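Local coordinates for protein cellulase (Uncultured bacterium, PDB 6XSO) that probably hydrolyses internal beta-1,4 linkages of cellulose and related plant polysaccharides, as a broad-specificity endoglucanase of glycoside hydrolase family 5, subfamily 4, at residues Q156-F161 and G222-R227; K46-T51 and E55-Q60; F185-A190 and T197-A202; A78-V83 and Q267-P272. All blocks are in the same frame, centred on the assembly; numbering follows the deposited sequence. Where two conformers were deposited one is given.

Contact 1 of 4, residues Q156-F161 and G222-R227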
loop_
_atom_site.group_PDB
_atom_site.type_symbol
_atom_site.label_atom_id
_atom_site.label_comp_id
_atom_site.label_asym_id
_atom_site.label_seq_id
_atom_site.Cartn_x
_atom_site.Cartn_y
_atom_site.Cartn_z
ATOM N N GLN A 156 -8.685 14.369 8.525
ATOM C CA GLN A 156 -9.526 14.767 7.396
ATOM C C GLN A 156 -9.933 13.564 6.558
ATOM O O GLN A 156 -11.101 13.434 6.166
ATOM C CB GLN A 156 -8.775 15.756 6.506
ATOM C CG GLN A 156 -8.529 17.121 7.106
ATOM C CD GLN A 156 -7.622 17.948 6.222
ATOM O OE1 GLN A 156 -8.056 18.466 5.191
ATOM N NE2 GLN A 156 -6.348 18.069 6.616
ATOM N N ILE A 157 -8.972 12.699 6.233
ATOM C CA ILE A 157 -9.304 11.509 5.453
ATOM C C ILE A 157 -10.285 10.647 6.234
ATOM O O ILE A 157 -11.280 10.159 5.693
ATOM C CB ILE A 157 -8.035 10.714 5.086
ATOM C CG1 ILE A 157 -7.079 11.550 4.227
ATOM C CG2 ILE A 157 -8.422 9.443 4.320
ATOM C CD1 ILE A 157 -5.671 11.000 4.144
ATOM N N ALA A 158 -9.985 10.405 7.512
ATOM C CA ALA A 158 -10.852 9.573 8.340
ATOM C C ALA A 158 -12.270 10.128 8.414
ATOM O O ALA A 158 -13.248 9.368 8.308
ATOM C CB ALA A 158 -10.236 9.419 9.730
ATOM N N GLU A 159 -12.412 11.445 8.583
ATOM C CA GLU A 159 -13.747 12.036 8.610
ATOM C C GLU A 159 -14.473 11.819 7.294
ATOM O O GLU A 159 -15.673 11.516 7.281
ATOM C CB GLU A 159 -13.641 13.535 8.899
ATOM C CG GLU A 159 -13.241 13.881 10.302
ATOM C CD GLU A 159 -14.325 13.577 11.325
ATOM O OE1 GLU A 159 -15.443 13.225 10.908
ATOM O OE2 GLU A 159 -14.035 13.691 12.537
ATOM N N ALA A 160 -13.778 11.999 6.169
ATOM C CA ALA A 160 -14.441 11.884 4.875
ATOM C C ALA A 160 -14.994 10.479 4.664
ATOM O O ALA A 160 -16.088 10.306 4.105
ATOM C CB ALA A 160 -13.470 12.258 3.756
ATOM N N PHE A 161 -14.263 9.466 5.120
ATOM C CA PHE A 161 -14.592 8.063 4.883
ATOM C C PHE A 161 -15.197 7.374 6.099
ATOM O O PHE A 161 -15.384 6.151 6.067
ATOM C CB PHE A 161 -13.360 7.330 4.332
ATOM C CG PHE A 161 -12.996 7.776 2.942
ATOM C CD1 PHE A 161 -13.574 7.177 1.846
ATOM C CD2 PHE A 161 -12.105 8.823 2.737
ATOM C CE1 PHE A 161 -13.282 7.604 0.560
ATOM C CE2 PHE A 161 -11.797 9.248 1.458
ATOM C CZ PHE A 161 -12.403 8.649 0.362
ATOM N N GLY A 222 -16.978 6.752 15.866
ATOM C CA GLY A 222 -17.867 5.985 15.014
ATOM C C GLY A 222 -17.182 4.748 14.474
ATOM O O GLY A 222 -16.402 4.080 15.171
ATOM N N ASN A 223 -17.447 4.457 13.201
ATOM C CA ASN A 223 -16.880 3.269 12.579
ATOM C C ASN A 223 -15.361 3.272 12.612
ATOM O O ASN A 223 -14.742 2.201 12.528
ATOM C CB ASN A 223 -17.307 3.167 11.112
ATOM C CG ASN A 223 -18.766 2.752 10.949
ATOM O OD1 ASN A 223 -19.401 2.279 11.890
ATOM N ND2 ASN A 223 -19.290 2.910 9.742
ATOM N N ASN A 224 -14.743 4.444 12.700
ATOM C CA ASN A 224 -13.290 4.499 12.639
ATOM C C ASN A 224 -12.642 3.931 13.893
ATOM O O ASN A 224 -11.429 3.719 13.899
ATOM C CB ASN A 224 -12.823 5.926 12.335
ATOM C CG ASN A 224 -13.087 6.330 10.883
ATOM O OD1 ASN A 224 -13.199 5.484 9.982
ATOM N ND2 ASN A 224 -13.227 7.629 10.656
ATOM N N VAL A 225 -13.426 3.662 14.938
ATOM C CA VAL A 225 -12.901 2.967 16.107
ATOM C C VAL A 225 -12.599 1.507 15.803
ATOM O O VAL A 225 -11.739 0.898 16.458
ATOM C CB VAL A 225 -13.913 3.101 17.257
ATOM C CG1 VAL A 225 -13.499 2.240 18.430
ATOM C CG2 VAL A 225 -14.044 4.574 17.676
ATOM N N ARG A 226 -13.280 0.926 14.813
ATOM C CA ARG A 226 -13.138 -0.486 14.489
ATOM C C ARG A 226 -12.635 -0.736 13.075
ATOM O O ARG A 226 -12.409 -1.898 12.715
ATOM C CB ARG A 226 -14.475 -1.218 14.671
ATOM C CG ARG A 226 -15.049 -1.170 16.075
ATOM C CD ARG A 226 -16.478 -1.724 16.076
ATOM N NE ARG A 226 -17.401 -0.892 15.299
ATOM C CZ ARG A 226 -18.433 -1.350 14.592
ATOM N NH1 ARG A 226 -18.687 -2.654 14.530
ATOM N NH2 ARG A 226 -19.210 -0.503 13.927
ATOM N N ARG A 227 -12.452 0.304 12.265
ATOM C CA ARG A 227 -11.977 0.110 10.901
ATOM C C ARG A 227 -10.625 -0.599 10.896
ATOM O O ARG A 227 -9.789 -0.387 11.778
ATOM C CB ARG A 227 -11.871 1.460 10.181
ATOM C CG ARG A 227 -11.511 1.329 8.702
ATOM C CD ARG A 227 -11.547 2.663 7.960
ATOM N NE ARG A 227 -12.823 3.335 8.211
ATOM C CZ ARG A 227 -13.995 2.976 7.699
ATOM N NH1 ARG A 227 -14.096 1.968 6.848
ATOM N NH2 ARG A 227 -15.078 3.649 8.057
#

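Contact 2 of 4, residues K46-T51 and E55-Q60. With NA (sodium ion), chain D.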
loop_
_atom_site.group_PDB
_atom_site.type_symbol
_atom_site.label_atom_id
_atom_site.label_comp_id
_atom_site.label_asym_id
_atom_site.label_seq_id
_atom_site.Cartn_x
_atom_site.Cartn_y
_atom_site.Cartn_z
ATOM N N LYS A 46 4.946 21.649 -10.770
ATOM C CA LYS A 46 3.659 22.132 -11.225
ATOM C C LYS A 46 2.767 22.434 -10.029
ATOM O O LYS A 46 2.993 21.956 -8.914
ATOM C CB LYS A 46 2.936 21.095 -12.098
ATOM C CG LYS A 46 3.762 20.483 -13.206
ATOM C CD LYS A 46 3.588 21.215 -14.522
ATOM C CE LYS A 46 3.963 20.302 -15.686
ATOM N NZ LYS A 46 4.873 20.980 -16.653
ATOM N N THR A 47 1.755 23.256 -10.294
ATOM C CA THR A 47 0.639 23.525 -9.394
ATOM C C THR A 47 -0.622 23.148 -10.154
ATOM O O THR A 47 -0.762 23.490 -11.333
ATOM C CB THR A 47 0.625 25.008 -9.015
ATOM O OG1 THR A 47 1.836 25.331 -8.311
ATOM C CG2 THR A 47 -0.567 25.353 -8.132
ATOM N N TRP A 48 -1.521 22.420 -9.498
ATOM C CA TRP A 48 -2.742 21.980 -10.144
ATOM C C TRP A 48 -3.886 22.966 -9.926
ATOM O O TRP A 48 -3.987 23.610 -8.881
ATOM C CB TRP A 48 -3.194 20.644 -9.568
ATOM C CG TRP A 48 -2.198 19.527 -9.545
ATOM C CD1 TRP A 48 -1.982 18.670 -8.514
ATOM C CD2 TRP A 48 -1.298 19.138 -10.590
ATOM N NE1 TRP A 48 -1.026 17.742 -8.856
ATOM C CE2 TRP A 48 -0.572 18.025 -10.117
ATOM C CE3 TRP A 48 -1.027 19.627 -11.870
ATOM C CZ2 TRP A 48 0.403 17.383 -10.886
ATOM C CZ3 TRP A 48 -0.055 18.978 -12.637
ATOM C CH2 TRP A 48 0.641 17.873 -12.140
ATOM N N THR A 49 -4.773 23.051 -10.924
ATOM C CA THR A 49 -6.049 23.736 -10.781
ATOM C C THR A 49 -7.258 22.838 -11.021
ATOM O O THR A 49 -8.389 23.296 -10.804
ATOM C CB THR A 49 -6.141 24.940 -11.737
ATOM O OG1 THR A 49 -5.967 24.506 -13.094
ATOM C CG2 THR A 49 -5.098 25.989 -11.390
ATOM N N THR A 50 -7.063 21.600 -11.487
ATOM C CA THR A 50 -8.149 20.638 -11.622
ATOM C C THR A 50 -7.690 19.277 -11.113
ATOM O O THR A 50 -6.489 18.973 -11.085
ATOM C CB THR A 50 -8.587 20.428 -13.077
ATOM O OG1 THR A 50 -7.587 19.670 -13.771
ATOM C CG2 THR A 50 -8.791 21.760 -13.783
ATOM N N THR A 51 -8.655 18.436 -10.726
ATOM C CA THR A 51 -8.278 17.089 -10.306
ATOM C C THR A 51 -7.718 16.287 -11.474
ATOM O O THR A 51 -6.894 15.388 -11.277
ATOM C CB THR A 51 -9.443 16.322 -9.679
ATOM O OG1 THR A 51 -10.435 16.024 -10.666
ATOM C CG2 THR A 51 -10.081 17.079 -8.569
ATOM N N GLU A 55 -4.551 13.606 -11.669
ATOM C CA GLU A 55 -4.807 12.193 -11.925
ATOM C C GLU A 55 -4.110 11.703 -13.184
ATOM O O GLU A 55 -3.721 10.528 -13.255
ATOM C CB GLU A 55 -6.318 11.983 -12.050
ATOM C CG GLU A 55 -6.747 10.532 -12.221
ATOM C CD GLU A 55 -8.209 10.306 -11.882
ATOM O OE1 GLU A 55 -8.905 11.290 -11.531
ATOM O OE2 GLU A 55 -8.684 9.148 -12.020
ATOM N N THR A 56 -3.925 12.579 -14.165
ATOM C CA THR A 56 -3.393 12.202 -15.469
ATOM C C THR A 56 -1.932 12.605 -15.694
ATOM O O THR A 56 -1.410 12.391 -16.792
ATOM C CB THR A 56 -4.265 12.793 -16.597
ATOM O OG1 THR A 56 -4.131 14.224 -16.654
ATOM C CG2 THR A 56 -5.750 12.448 -16.402
ATOM N N CYS A 57 -1.248 13.166 -14.696
ATOM C CA CYS A 57 0.061 13.744 -14.996
ATOM C C CYS A 57 1.138 12.701 -15.270
ATOM O O CYS A 57 2.172 13.058 -15.839
ATOM C CB CYS A 57 0.486 14.740 -13.920
ATOM S SG CYS A 57 1.077 14.059 -12.400
ATOM N N TRP A 58 0.920 11.428 -14.922
ATOM C CA TRP A 58 1.858 10.363 -15.265
ATOM C C TRP A 58 1.319 9.440 -16.363
ATOM O O TRP A 58 1.753 8.286 -16.480
ATOM C CB TRP A 58 2.279 9.577 -14.025
ATOM C CG TRP A 58 3.227 10.336 -13.113
ATOM C CD1 TRP A 58 3.807 11.552 -13.349
ATOM C CD2 TRP A 58 3.710 9.906 -11.839
ATOM N NE1 TRP A 58 4.608 11.917 -12.284
ATOM C CE2 TRP A 58 4.564 10.920 -11.345
ATOM C CE3 TRP A 58 3.495 8.765 -11.060
ATOM C CZ2 TRP A 58 5.199 10.820 -10.112
ATOM C CZ3 TRP A 58 4.127 8.670 -9.835
ATOM C CH2 TRP A 58 4.964 9.681 -9.375
ATOM N N GLY A 59 0.411 9.942 -17.191
ATOM C CA GLY A 59 -0.024 9.222 -18.373
ATOM C C GLY A 59 -1.110 8.194 -18.169
ATOM O O GLY A 59 -1.384 7.427 -19.094
ATOM N N GLN A 60 -1.710 8.130 -17.007
ATOM C CA GLN A 60 -2.898 7.305 -16.863
ATOM C C GLN A 60 -4.141 8.147 -17.138
ATOM O O GLN A 60 -4.143 9.360 -16.912
ATOM C CB GLN A 60 -2.975 6.734 -15.457
ATOM C CG GLN A 60 -1.817 5.819 -15.087
ATOM C CD GLN A 60 -1.686 4.603 -15.987
ATOM O OE1 GLN A 60 -2.677 4.057 -16.468
ATOM N NE2 GLN A 60 -0.451 4.181 -16.223
HETATM NA NA NA D . -5.149 23.463 -6.923
HETATM O O HOH W 1 -9.993 13.762 -12.102
HETATM O O HOH W 2 -6.261 25.586 -7.322
HETATM O O HOH W 3 -3.053 24.187 -5.829
HETATM O O HOH W 4 -6.502 23.727 -5.145
HETATM O O HOH W 5 -4.516 21.439 -6.001
HETATM O O HOH W 6 -6.681 22.059 -8.094
#

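Contact 3 of 4, residues F185-A190 and T197-A202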
loop_
_atom_site.group_PDB
_atom_site.type_symbol
_atom_site.label_atom_id
_atom_site.label_comp_id
_atom_site.label_asym_id
_atom_site.label_seq_id
_atom_site.Cartn_x
_atom_site.Cartn_y
_atom_site.Cartn_z
ATOM N N PHE A 185 17.148 -0.963 4.621
ATOM C CA PHE A 185 17.043 -0.771 6.060
ATOM C C PHE A 185 17.521 0.640 6.387
ATOM O O PHE A 185 18.267 1.257 5.619
ATOM C CB PHE A 185 17.826 -1.852 6.829
ATOM C CG PHE A 185 19.286 -1.930 6.482
ATOM C CD1 PHE A 185 20.216 -1.103 7.099
ATOM C CD2 PHE A 185 19.734 -2.853 5.536
ATOM C CE1 PHE A 185 21.571 -1.188 6.765
ATOM C CE2 PHE A 185 21.081 -2.936 5.210
ATOM C CZ PHE A 185 21.991 -2.099 5.818
ATOM N N ALA A 186 17.070 1.157 7.533
ATOM C CA ALA A 186 17.402 2.529 7.889
ATOM C C ALA A 186 18.913 2.693 8.023
ATOM O O ALA A 186 19.590 1.893 8.683
ATOM C CB ALA A 186 16.706 2.942 9.181
ATOM N N SER A 187 19.437 3.741 7.381
ATOM C CA SER A 187 20.851 4.166 7.362
ATOM C C SER A 187 21.739 3.379 6.401
ATOM O O SER A 187 22.946 3.605 6.379
ATOM C CB SER A 187 21.485 4.251 8.761
ATOM O OG SER A 187 21.974 3.005 9.219
ATOM N N PHE A 188 21.171 2.507 5.559
ATOM C CA PHE A 188 21.963 1.770 4.569
ATOM C C PHE A 188 22.758 2.698 3.663
ATOM O O PHE A 188 23.858 2.340 3.227
ATOM C CB PHE A 188 21.025 0.856 3.774
ATOM C CG PHE A 188 21.685 0.078 2.648
ATOM C CD1 PHE A 188 22.783 -0.736 2.883
ATOM C CD2 PHE A 188 21.176 0.149 1.368
ATOM C CE1 PHE A 188 23.362 -1.449 1.852
ATOM C CE2 PHE A 188 21.754 -0.561 0.337
ATOM C CZ PHE A 188 22.849 -1.356 0.581
ATOM N N ALA A 189 22.245 3.894 3.389
ATOM C CA ALA A 189 22.919 4.826 2.488
ATOM C C ALA A 189 23.976 5.678 3.181
ATOM O O ALA A 189 24.613 6.513 2.524
ATOM C CB ALA A 189 21.889 5.715 1.790
ATOM N N ALA A 190 24.188 5.482 4.481
ATOM C CA ALA A 190 25.208 6.229 5.186
ATOM C C ALA A 190 26.601 5.721 4.822
ATOM O O ALA A 190 26.772 4.645 4.246
ATOM C CB ALA A 190 25.034 6.065 6.697
ATOM N N THR A 197 22.886 6.295 14.847
ATOM C CA THR A 197 22.088 7.461 15.217
ATOM C C THR A 197 20.928 7.639 14.244
ATOM O O THR A 197 19.774 7.828 14.644
ATOM C CB THR A 197 22.979 8.711 15.216
ATOM O OG1 THR A 197 24.222 8.425 15.884
ATOM C CG2 THR A 197 22.274 9.883 15.907
ATOM N N VAL A 198 21.225 7.559 12.956
ATOM C CA VAL A 198 20.189 7.684 11.941
ATOM C C VAL A 198 19.210 6.516 12.006
ATOM O O VAL A 198 17.991 6.712 11.908
ATOM C CB VAL A 198 20.849 7.796 10.557
ATOM C CG1 VAL A 198 19.795 7.690 9.473
ATOM C CG2 VAL A 198 21.601 9.112 10.447
ATOM N N ALA A 199 19.713 5.292 12.169
ATOM C CA ALA A 199 18.823 4.131 12.202
ATOM C C ALA A 199 17.854 4.215 13.372
ATOM O O ALA A 199 16.643 3.995 13.212
ATOM C CB ALA A 199 19.632 2.834 12.278
ATOM N N THR A 200 18.370 4.528 14.563
ATOM C CA THR A 200 17.524 4.620 15.749
ATOM C C THR A 200 16.486 5.720 15.586
ATOM O O THR A 200 15.323 5.551 15.977
ATOM C CB THR A 200 18.412 4.850 16.978
ATOM O OG1 THR A 200 19.264 3.714 17.169
ATOM C CG2 THR A 200 17.574 5.081 18.222
ATOM N N SER A 201 16.891 6.851 14.997
ATOM C CA SER A 201 15.964 7.947 14.738
ATOM C C SER A 201 14.866 7.504 13.791
ATOM O O SER A 201 13.688 7.845 13.974
ATOM C CB SER A 201 16.742 9.119 14.129
ATOM O OG SER A 201 15.935 10.275 13.980
ATOM N N ALA A 202 15.246 6.725 12.781
ATOM C CA ALA A 202 14.319 6.327 11.729
ATOM C C ALA A 202 13.226 5.421 12.265
ATOM O O ALA A 202 12.045 5.627 11.964
ATOM C CB ALA A 202 15.109 5.635 10.628
#

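Contact 4 of 4, residues A78-V83 and Q267-P272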
loop_
_atom_site.group_PDB
_atom_site.type_symbol
_atom_site.label_atom_id
_atom_site.label_comp_id
_atom_site.label_asym_id
_atom_site.label_seq_id
_atom_site.Cartn_x
_atom_site.Cartn_y
_atom_site.Cartn_z
ATOM N N ALA A 78 -9.775 -7.007 -4.395
ATOM C CA ALA A 78 -9.337 -5.843 -3.639
ATOM C C ALA A 78 -8.517 -4.947 -4.548
ATOM O O ALA A 78 -7.809 -5.432 -5.435
ATOM C CB ALA A 78 -8.495 -6.278 -2.425
ATOM N N ILE A 79 -8.624 -3.637 -4.310
ATOM C CA ILE A 79 -7.880 -2.630 -5.053
ATOM C C ILE A 79 -7.190 -1.720 -4.038
ATOM O O ILE A 79 -7.845 -1.199 -3.128
ATOM C CB ILE A 79 -8.800 -1.802 -5.968
ATOM C CG1 ILE A 79 -9.668 -2.668 -6.897
ATOM C CG2 ILE A 79 -7.970 -0.798 -6.786
ATOM C CD1 ILE A 79 -8.917 -3.437 -7.977
ATOM N N ARG A 80 -5.875 -1.538 -4.190
ATOM C CA ARG A 80 -5.163 -0.477 -3.491
ATOM C C ARG A 80 -5.186 0.762 -4.380
ATOM O O ARG A 80 -4.826 0.691 -5.563
ATOM C CB ARG A 80 -3.721 -0.880 -3.164
ATOM C CG ARG A 80 -2.878 0.220 -2.455
ATOM C CD ARG A 80 -1.719 -0.415 -1.812
ATOM N NE ARG A 80 -0.727 0.396 -1.112
ATOM C CZ ARG A 80 0.448 0.778 -1.608
ATOM N NH1 ARG A 80 0.740 0.614 -2.894
ATOM N NH2 ARG A 80 1.318 1.386 -0.816
ATOM N N VAL A 81 -5.596 1.888 -3.800
ATOM C CA VAL A 81 -5.732 3.171 -4.490
ATOM C C VAL A 81 -4.719 4.100 -3.826
ATOM O O VAL A 81 -5.058 4.809 -2.865
ATOM C CB VAL A 81 -7.172 3.702 -4.405
ATOM C CG1 VAL A 81 -7.277 5.083 -5.053
ATOM C CG2 VAL A 81 -8.133 2.729 -5.110
ATOM N N PRO A 82 -3.469 4.111 -4.277
ATOM C CA PRO A 82 -2.497 5.049 -3.703
ATOM C C PRO A 82 -2.890 6.486 -3.991
ATOM O O PRO A 82 -3.328 6.828 -5.090
ATOM C CB PRO A 82 -1.186 4.703 -4.414
ATOM C CG PRO A 82 -1.438 3.515 -5.218
ATOM C CD PRO A 82 -2.900 3.300 -5.362
ATOM N N VAL A 83 -2.695 7.350 -2.998
ATOM C CA VAL A 83 -3.032 8.761 -3.140
ATOM C C VAL A 83 -1.876 9.594 -2.611
ATOM O O VAL A 83 -1.386 9.345 -1.502
ATOM C CB VAL A 83 -4.319 9.144 -2.375
ATOM C CG1 VAL A 83 -4.677 10.595 -2.617
ATOM C CG2 VAL A 83 -5.483 8.289 -2.766
ATOM N N GLN A 267 2.063 -3.851 6.540
ATOM C CA GLN A 267 2.294 -3.940 5.106
ATOM C C GLN A 267 3.763 -3.774 4.746
ATOM O O GLN A 267 4.470 -2.917 5.288
ATOM C CB GLN A 267 1.441 -2.898 4.335
ATOM C CG GLN A 267 1.849 -2.736 2.862
ATOM C CD GLN A 267 0.976 -1.800 2.039
ATOM O OE1 GLN A 267 1.317 -1.482 0.905
ATOM N NE2 GLN A 267 -0.156 -1.386 2.590
ATOM N N VAL A 268 4.191 -4.614 3.799
ATOM C CA VAL A 268 5.481 -4.542 3.146
ATOM C C VAL A 268 5.246 -4.630 1.640
ATOM O O VAL A 268 4.156 -4.976 1.179
ATOM C CB VAL A 268 6.404 -5.682 3.588
ATOM C CG1 VAL A 268 6.555 -5.692 5.111
ATOM C CG2 VAL A 268 5.875 -7.040 3.098
ATOM N N HIS A 269 6.292 -4.299 0.880
ATOM C CA HIS A 269 6.294 -4.460 -0.574
ATOM C C HIS A 269 7.374 -5.465 -0.948
ATOM O O HIS A 269 8.310 -5.708 -0.183
ATOM C CB HIS A 269 6.556 -3.121 -1.259
ATOM C CG HIS A 269 5.505 -2.096 -0.960
ATOM N ND1 HIS A 269 5.676 -0.750 -1.204
ATOM C CD2 HIS A 269 4.272 -2.229 -0.422
ATOM C CE1 HIS A 269 4.587 -0.096 -0.832
ATOM N NE2 HIS A 269 3.733 -0.967 -0.328
ATOM N N ALA A 270 7.219 -6.095 -2.118
ATOM C CA ALA A 270 8.195 -7.099 -2.540
ATOM C C ALA A 270 8.328 -7.109 -4.054
ATOM O O ALA A 270 7.349 -7.364 -4.769
ATOM C CB ALA A 270 7.770 -8.492 -2.073
ATOM N N TYR A 271 9.559 -6.909 -4.529
ATOM C CA TYR A 271 9.881 -6.993 -5.952
ATOM C C TYR A 271 11.092 -7.903 -6.112
ATOM O O TYR A 271 12.205 -7.445 -6.392
ATOM C CB TYR A 271 10.148 -5.603 -6.512
ATOM C CG TYR A 271 8.928 -4.704 -6.538
ATOM C CD1 TYR A 271 8.150 -4.602 -7.669
ATOM C CD2 TYR A 271 8.585 -3.917 -5.447
ATOM C CE1 TYR A 271 7.055 -3.748 -7.716
ATOM C CE2 TYR A 271 7.499 -3.072 -5.479
ATOM C CZ TYR A 271 6.741 -2.972 -6.617
ATOM O OH TYR A 271 5.670 -2.112 -6.701
ATOM N N PRO A 272 10.903 -9.205 -5.926
ATOM C CA PRO A 272 12.049 -10.121 -5.926
ATOM C C PRO A 272 12.727 -10.192 -7.284
ATOM O O PRO A 272 12.094 -10.054 -8.330
ATOM C CB PRO A 272 11.421 -11.479 -5.584
ATOM C CG PRO A 272 10.091 -11.179 -5.006
ATOM C CD PRO A 272 9.639 -9.866 -5.578
#

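Contact 1 of 4, residues Q156-F161 and G222-R227
Ala158, near the end of helix 140-161, and Asn224, in the loop that follows helix 196-219, bring their CA atoms to 7.1 Å, the nearest CA pair of the two segments. The side chain of Asn224 closes the rest. Its ND2 gives a hydrogen bond of 2.9 Å to Ala158 O, with an N-H...O angle of 150°. The oxygen lies near the amide plane of Asn224, whereas the nitrogen approaches from above the plane of the Ala158 carbonyl. The same ND2 meets Ala158 CB at 3.6 Å and also bonds to Thr220 OG1. At the other end of the amide, Asn224 OD1 is gripped side-on by Arg227, whose NE reaches it at 2.8 Å and NH2 at 3.3 Å, both with the oxygen in the guanidinium plane. Arg227 leaves with CG anti to its own backbone N and then bends at chi3 (-51°), which folds the guanidinium back onto the asparagine. A leucine at Asn224 is likely to leave Ala158 O without this donor and Arg227 NE without its acceptor. NH1 of Arg227 continues to Gly165 O and Val168 O, and NH2 to Tyr164 O. The bonds tie the end of helix 140-161, and through Arg227 the loop after it, to the loop leading into strand 229-232, on the outside of a (beta/alpha)8 barrel.

Contact 2 of 4, residues K46-T51 and E55-Q60
The backbone bond between Thr51 and Glu55 is one alpha-helical turn (i to i+4): Glu55 N donates to Thr51 O at 3.0 Å, nearly straight at 166°. A water doubles this link on the side-chain side, held by Thr51 OG1 at 2.7 Å and donating to Glu55 OE1 at 2.8 Å. The extended chain of Glu55, CG anti to the backbone N (chi1 -176°), brings OE1 to this water. The carboxylate has further partners in Arg102, a salt bridge to OE1, and Thr63, which bonds to OE2. These bonds belong to the short helix 51-55, set in the connection from the first strand of the TIM barrel to helix 66-73; Thr50 is its N-cap, its OG1 taking the N-H of Gln53. Apolar contact is made by the six-membered ring of Trp48, which meets Cys57 obliquely, CH2 touching CB at 3.6 Å, while SG stands 4.8 Å from that ring's centroid in a sulfur-aromatic contact. His54 meets the same indole with its own ring. Metal binding involves the backbone alone: Trp48 O coordinates a sodium ion at 2.3 Å, and five waters complete a roughly octahedral shell, water 4 standing across the ion from the carbonyl.

Contact 3 of 4, residues F185-A190 and T197-A202
Ala186 presses its CB against that of Ala202, the two methyl carbons only 3.4 Å apart, tighter than ordinary van der Waals contact. The same CB faces Ala199, one turn earlier on helix 196-219, and the CA atoms of Ala186 and Ala199 come within 4.8 Å. Ala199 CB in turn rests on Ala186 O at 3.7 Å. Ser187 carries the contact further towards the start of the helix. Its CB sits against Val198 CG1 at 3.9 Å, the branch set anti to the backbone N (chi1 170°), and its OG passes beside the methyl of Ala199. That hydroxyl donates to Ala186 O at 2.7 Å and also bonds to Asp195 N, so it is tied both to its own turn and to the residue just ahead of the helix. Replacing Ser187 with glycine would probably leave Asp195 N without this partner and open a gap beside Val198 CG1. Phe185 to Phe188 form a type II turn and Ser187 to Ala190 a type I turn, both within the connection from barrel strand 168-171 to helix 196-219. Asp178 takes the backbone N-H of Ser187, and Ala186 N bonds to Tyr203 OH on that helix. Between 185-190 and 197-202 the contact is by shape, small side chains letting the backbones close up, while the hydroxyl of Ser187 spends its bonds on Ala186 O and Asp195 N rather than on 197-202.

Contact 4 of 4, residues A78-V83 and Q267-P272
Arg80 reaches across the interior of a TIM barrel, from its second strand, 78-81, to Gln267 and His269 on the sixth, 264-270. The CA atoms of Arg80 and Gln267 are 11.9 Å apart, and side chains span that distance. Arg80 runs extended from CG to NE, with CG anti to the backbone N (chi1 178°), a shape long enough to bring the guanidinium to the side chains of the sixth strand. Gln267 is extended too and sets its OE1 over one face of that group, 3.3 Å from Arg80 NH2, with the amide and guanidinium planes 65° apart. An oxygen placed above the face cannot lie along an N-H, so this is a close polar contact without a hydrogen bond. His269 stands more steeply, its ring turned 75° to the guanidinium, and meets it by its edge, NE2 lying 3.4 Å from Arg80 NH2, again at a poor angle. The N-H groups of Arg80 are directed elsewhere: NH2 makes a salt bridge with Glu171 and NH1 one with Glu308, while His269 ND1 bonds to Glu175. These carboxylates and their partners probably line the active-site end of the barrel, as in other GH5 enzymes. Gln267 and His269, two residues apart on one strand, are also locked together: His269 NE2 donates to Gln267 OE1 at 2.8 Å, with the oxygen just 2° out of the ring plane.

How the contacts relate
Contact 4 lies at the heart of the barrel, its centre about 4 Å from that of the chain, and joins two strands across the interior through charged and polar groups. The other three sit about 18 to 22 Å out, and no two contacts touch. Contact 1 is buried and polar, tying the end of one outer helix to a loop beyond another. Contact 3 is also buried but mostly apolar between its segments, packing a strand-to-helix loop onto helix 196-219, the helix that leads to the 222-227 loop of contact 1. Contact 2 is more open, mixing a helical bond, a water bridge and an indole-sulfur contact beside a sodium ion.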